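Local structure of outer membrane protein assembly factor BamA (Haemophilus ducreyi, 4K3C) at residues Asn452-Thr463 with Val488-Gln499. The protein probably helps to assemble and insert beta-barrel proteins into the outer membrane as part of the Bam complex, this construct holding the protein's barrel and two POTRA domains. Residues are numbered along the deposited sequence; the frame is centred on the assembly and turned at random.
Sequences NVRTSVFVDAAT and VRASAGIALQWQ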
loop_
_atom_site.group_PDB
_atom_site.type_symbol
_atom_site.label_atom_id
_atom_site.label_comp_id
_atom_site.label_asym_id
_atom_site.label_seq_id
_atom_site.Cartn_x
_atom_site.Cartn_y
_atom_site.Cartn_z
ATOM N N ASN A 452 16.814 10.138 5.115
ATOM C CA ASN A 452 17.511 9.184 4.269
ATOM C C ASN A 452 18.239 8.140 5.097
ATOM O O ASN A 452 18.579 7.112 4.581
ATOM C CB ASN A 452 18.465 9.847 3.281
ATOM C CG ASN A 452 17.765 10.490 2.121
ATOM O OD1 ASN A 452 16.642 10.155 1.802
ATOM N ND2 ASN A 452 18.441 11.408 1.469
ATOM N N VAL A 453 18.456 8.390 6.385
ATOM C CA VAL A 453 18.940 7.356 7.291
ATOM C C VAL A 453 18.213 7.381 8.627
ATOM O O VAL A 453 17.939 8.450 9.181
ATOM C CB VAL A 453 20.452 7.449 7.502
ATOM C CG1 VAL A 453 20.944 8.806 7.045
ATOM C CG2 VAL A 453 20.811 7.144 8.953
ATOM N N ARG A 454 17.899 6.179 9.102
ATOM C CA ARG A 454 17.137 5.939 10.309
ATOM C C ARG A 454 17.868 4.939 11.201
ATOM O O ARG A 454 17.920 3.745 10.905
ATOM C CB ARG A 454 15.750 5.406 9.939
ATOM C CG ARG A 454 15.019 4.654 11.054
ATOM C CD ARG A 454 13.522 4.820 10.929
ATOM N NE ARG A 454 13.141 6.194 11.223
ATOM C CZ ARG A 454 11.888 6.626 11.251
ATOM N NH1 ARG A 454 11.632 7.893 11.549
ATOM N NH2 ARG A 454 10.894 5.786 11.000
ATOM N N THR A 455 18.443 5.425 12.293
ATOM C CA THR A 455 19.073 4.545 13.258
ATOM C C THR A 455 18.118 4.288 14.422
ATOM O O THR A 455 17.328 5.159 14.772
ATOM C CB THR A 455 20.364 5.155 13.778
ATOM O OG1 THR A 455 20.083 6.461 14.282
ATOM C CG2 THR A 455 21.373 5.263 12.651
ATOM N N SER A 456 18.181 3.096 15.010
ATOM C CA SER A 456 17.236 2.717 16.050
ATOM C C SER A 456 17.771 1.617 16.947
ATOM O O SER A 456 18.753 0.960 16.620
ATOM C CB SER A 456 15.926 2.253 15.423
ATOM O OG SER A 456 16.138 1.146 14.563
ATOM N N VAL A 457 17.115 1.423 18.082
ATOM C CA VAL A 457 17.452 0.350 19.003
ATOM C C VAL A 457 16.147 -0.312 19.359
ATOM O O VAL A 457 15.158 0.373 19.643
ATOM C CB VAL A 457 18.130 0.885 20.264
ATOM C CG1 VAL A 457 18.161 -0.179 21.346
ATOM C CG2 VAL A 457 19.549 1.372 19.928
ATOM N N PHE A 458 16.118 -1.638 19.325
ATOM C CA PHE A 458 14.828 -2.321 19.260
ATOM C C PHE A 458 14.791 -3.528 20.184
ATOM O O PHE A 458 15.839 -4.013 20.652
ATOM C CB PHE A 458 14.500 -2.750 17.801
ATOM C CG PHE A 458 15.424 -3.798 17.276
ATOM C CD1 PHE A 458 15.161 -5.140 17.483
ATOM C CD2 PHE A 458 16.587 -3.448 16.615
ATOM C CE1 PHE A 458 16.031 -6.105 17.043
ATOM C CE2 PHE A 458 17.458 -4.417 16.160
ATOM C CZ PHE A 458 17.175 -5.747 16.377
ATOM N N VAL A 459 13.571 -4.004 20.430
ATOM C CA VAL A 459 13.356 -5.318 21.018
ATOM C C VAL A 459 12.301 -6.030 20.182
ATOM O O VAL A 459 11.162 -5.561 20.069
ATOM C CB VAL A 459 12.913 -5.238 22.505
ATOM C CG1 VAL A 459 12.297 -6.558 22.953
ATOM C CG2 VAL A 459 14.091 -4.869 23.391
ATOM N N ASP A 460 12.676 -7.140 19.561
ATOM C CA ASP A 460 11.697 -7.927 18.813
ATOM C C ASP A 460 11.356 -9.125 19.682
ATOM O O ASP A 460 12.137 -9.518 20.550
ATOM C CB ASP A 460 12.241 -8.408 17.453
ATOM C CG ASP A 460 12.471 -7.272 16.448
ATOM O OD1 ASP A 460 12.129 -6.112 16.733
ATOM O OD2 ASP A 460 12.985 -7.551 15.341
ATOM N N ALA A 461 10.188 -9.705 19.447
ATOM C CA ALA A 461 9.737 -10.875 20.189
ATOM C C ALA A 461 8.623 -11.551 19.403
ATOM O O ALA A 461 7.732 -10.881 18.867
ATOM C CB ALA A 461 9.261 -10.488 21.577
ATOM N N ALA A 462 8.695 -12.877 19.327
ATOM C CA ALA A 462 7.837 -13.662 18.442
ATOM C C ALA A 462 7.585 -15.056 19.015
ATOM O O ALA A 462 8.331 -15.532 19.879
ATOM C CB ALA A 462 8.468 -13.769 17.075
ATOM N N THR A 463 6.525 -15.704 18.539
ATOM C CA THR A 463 6.141 -17.014 19.046
ATOM C C THR A 463 5.291 -17.749 18.009
ATOM O O THR A 463 4.261 -17.252 17.580
ATOM C CB THR A 463 5.380 -16.902 20.410
ATOM O OG1 THR A 463 4.728 -18.140 20.720
ATOM C CG2 THR A 463 4.336 -15.828 20.334
ATOM N N VAL A 488 8.059 -18.171 23.807
ATOM C CA VAL A 488 8.366 -16.928 23.141
ATOM C C VAL A 488 9.871 -16.679 23.098
ATOM O O VAL A 488 10.605 -16.958 24.065
ATOM C CB VAL A 488 7.692 -15.774 23.893
ATOM C CG1 VAL A 488 7.783 -14.508 23.105
ATOM C CG2 VAL A 488 6.251 -16.124 24.149
ATOM N N ARG A 489 10.326 -16.168 21.964
ATOM C CA ARG A 489 11.704 -15.748 21.844
ATOM C C ARG A 489 11.737 -14.266 21.633
ATOM O O ARG A 489 10.742 -13.667 21.214
ATOM C CB ARG A 489 12.386 -16.474 20.694
ATOM C CG ARG A 489 12.808 -17.872 21.079
ATOM C CD ARG A 489 12.538 -18.836 19.984
ATOM N NE ARG A 489 11.322 -19.606 20.194
ATOM C CZ ARG A 489 11.201 -20.881 19.833
ATOM N NH1 ARG A 489 12.239 -21.495 19.288
ATOM N NH2 ARG A 489 10.058 -21.540 20.009
ATOM N N ALA A 490 12.879 -13.675 21.935
ATOM C CA ALA A 490 13.017 -12.258 21.785
ATOM C C ALA A 490 14.477 -11.858 21.650
ATOM O O ALA A 490 15.388 -12.608 21.967
ATOM C CB ALA A 490 12.391 -11.582 22.940
ATOM N N SER A 491 14.687 -10.650 21.171
ATOM C CA SER A 491 16.021 -10.180 20.917
ATOM C C SER A 491 16.062 -8.682 21.064
ATOM O O SER A 491 15.019 -8.019 21.065
ATOM C CB SER A 491 16.419 -10.537 19.486
ATOM O OG SER A 491 15.673 -9.795 18.526
ATOM N N ALA A 492 17.275 -8.149 21.150
ATOM C CA ALA A 492 17.467 -6.708 21.184
ATOM C C ALA A 492 18.658 -6.299 20.321
ATOM O O ALA A 492 19.664 -7.021 20.251
ATOM C CB ALA A 492 17.656 -6.257 22.585
ATOM N N GLY A 493 18.553 -5.159 19.641
ATOM C CA GLY A 493 19.662 -4.762 18.801
ATOM C C GLY A 493 19.708 -3.334 18.334
ATOM O O GLY A 493 18.896 -2.503 18.737
ATOM N N ILE A 494 20.711 -3.062 17.510
ATOM C CA ILE A 494 20.817 -1.838 16.720
ATOM C C ILE A 494 20.314 -2.141 15.316
ATOM O O ILE A 494 20.356 -3.279 14.854
ATOM C CB ILE A 494 22.281 -1.374 16.581
ATOM C CG1 ILE A 494 22.995 -1.488 17.921
ATOM C CG2 ILE A 494 22.364 0.069 16.091
ATOM C CD1 ILE A 494 22.414 -0.607 18.981
ATOM N N ALA A 495 19.846 -1.117 14.630
ATOM C CA ALA A 495 19.309 -1.307 13.304
ATOM C C ALA A 495 19.543 -0.022 12.542
ATOM O O ALA A 495 19.186 1.062 13.004
ATOM C CB ALA A 495 17.827 -1.644 13.380
ATOM N N LEU A 496 20.183 -0.137 11.387
ATOM C CA LEU A 496 20.433 1.027 10.555
ATOM C C LEU A 496 19.665 0.828 9.289
ATOM O O LEU A 496 19.619 -0.277 8.757
ATOM C CB LEU A 496 21.919 1.163 10.214
ATOM C CG LEU A 496 22.328 2.546 9.685
ATOM C CD1 LEU A 496 23.736 2.911 10.140
ATOM C CD2 LEU A 496 22.214 2.639 8.161
ATOM N N GLN A 497 19.044 1.880 8.793
ATOM C CA GLN A 497 18.614 1.806 7.416
ATOM C C GLN A 497 18.857 3.093 6.670
ATOM O O GLN A 497 18.909 4.167 7.262
ATOM C CB GLN A 497 17.180 1.309 7.272
ATOM C CG GLN A 497 16.130 2.099 7.946
ATOM C CD GLN A 497 14.929 1.225 8.245
ATOM O OE1 GLN A 497 15.084 0.049 8.575
ATOM N NE2 GLN A 497 13.730 1.785 8.125
ATOM N N TRP A 498 19.056 2.968 5.367
ATOM C CA TRP A 498 19.149 4.154 4.552
ATOM C C TRP A 498 18.715 4.008 3.093
ATOM O O TRP A 498 18.914 2.975 2.446
ATOM C CB TRP A 498 20.490 4.895 4.765
ATOM C CG TRP A 498 21.642 4.570 3.890
ATOM C CD1 TRP A 498 22.392 3.434 3.903
ATOM C CD2 TRP A 498 22.242 5.439 2.925
ATOM N NE1 TRP A 498 23.406 3.523 2.972
ATOM C CE2 TRP A 498 23.336 4.744 2.358
ATOM C CE3 TRP A 498 21.948 6.725 2.468
ATOM C CZ2 TRP A 498 24.132 5.287 1.367
ATOM C CZ3 TRP A 498 22.742 7.267 1.491
ATOM C CH2 TRP A 498 23.820 6.544 0.941
ATOM N N GLN A 499 18.059 5.060 2.618
ATOM C CA GLN A 499 17.607 5.146 1.250
ATOM C C GLN A 499 18.721 5.798 0.475
ATOM O O GLN A 499 18.749 7.018 0.336
ATOM C CB GLN A 499 16.340 5.990 1.171
ATOM C CG GLN A 499 15.197 5.445 2.030
ATOM C CD GLN A 499 14.478 4.257 1.402
ATOM O OE1 GLN A 499 14.242 3.241 2.061
ATOM N NE2 GLN A 499 14.121 4.384 0.125
#
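Arg454 and Gln497 exchange backbone hydrogen bonds in both directions, and the pattern recurs at Ser456 with Ala495, Phe458 with Gly493, Asp460 with Ser491 and Ala462 with Arg489, joining strands 453-463 and 489-499 antiparallel at 165°, their axes 4.5 Å apart at the closest. An eleventh bond, from Gln499 N to Asn452 O, closes one end. Successive side chains along each strand point to opposite faces of the sheet, and the sequence makes one face largely apolar. That face carries Val453, Val457, Val459 and Ala461 opposite Trp498, Ile494, Ala492 and Ala490. There Val457 and Ile494 cross obliquely, CG2 of the valine meeting CD1 of the isoleucine at 3.6 Å, while Ala461 CB and Ala490 CB also pack 3.6 Å apart. Thr455 joins this row, laying its methyl beside Leu496.

On the other face, Phe458 leans across to the partner strand. Its CG sits between the backbone N and the carbonyl carbon (chi1 66°), which swings the ring over Gly493; Gly493 N lies 3.5 Å above the ring plane, over its centre. With no side chain, Gly493 leaves room for the ring, whose edge reaches Ile494 O, while Phe458 CD2 comes 3.9 Å from Ala495 CB. Arg399 makes a cation-pi contact with the same phenyl group, a salt bridge to Asp460 and, through its carbonyl, a hydrogen bond with Ser491 OG. Farther along, Arg454 CB and Gln497 CG lie 3.9 Å apart as the two side chains run side by side, with the guanidinium reaching Pro325 O. Strands 430-440 and 503-512 continue the pairing beyond this antiparallel pair, which forms part of the wall of the transmembrane beta-barrel of the Omp85 superfamily: the largely apolar face lies on the outside, consistent with contact with lipid, and the more polar face lines the interior.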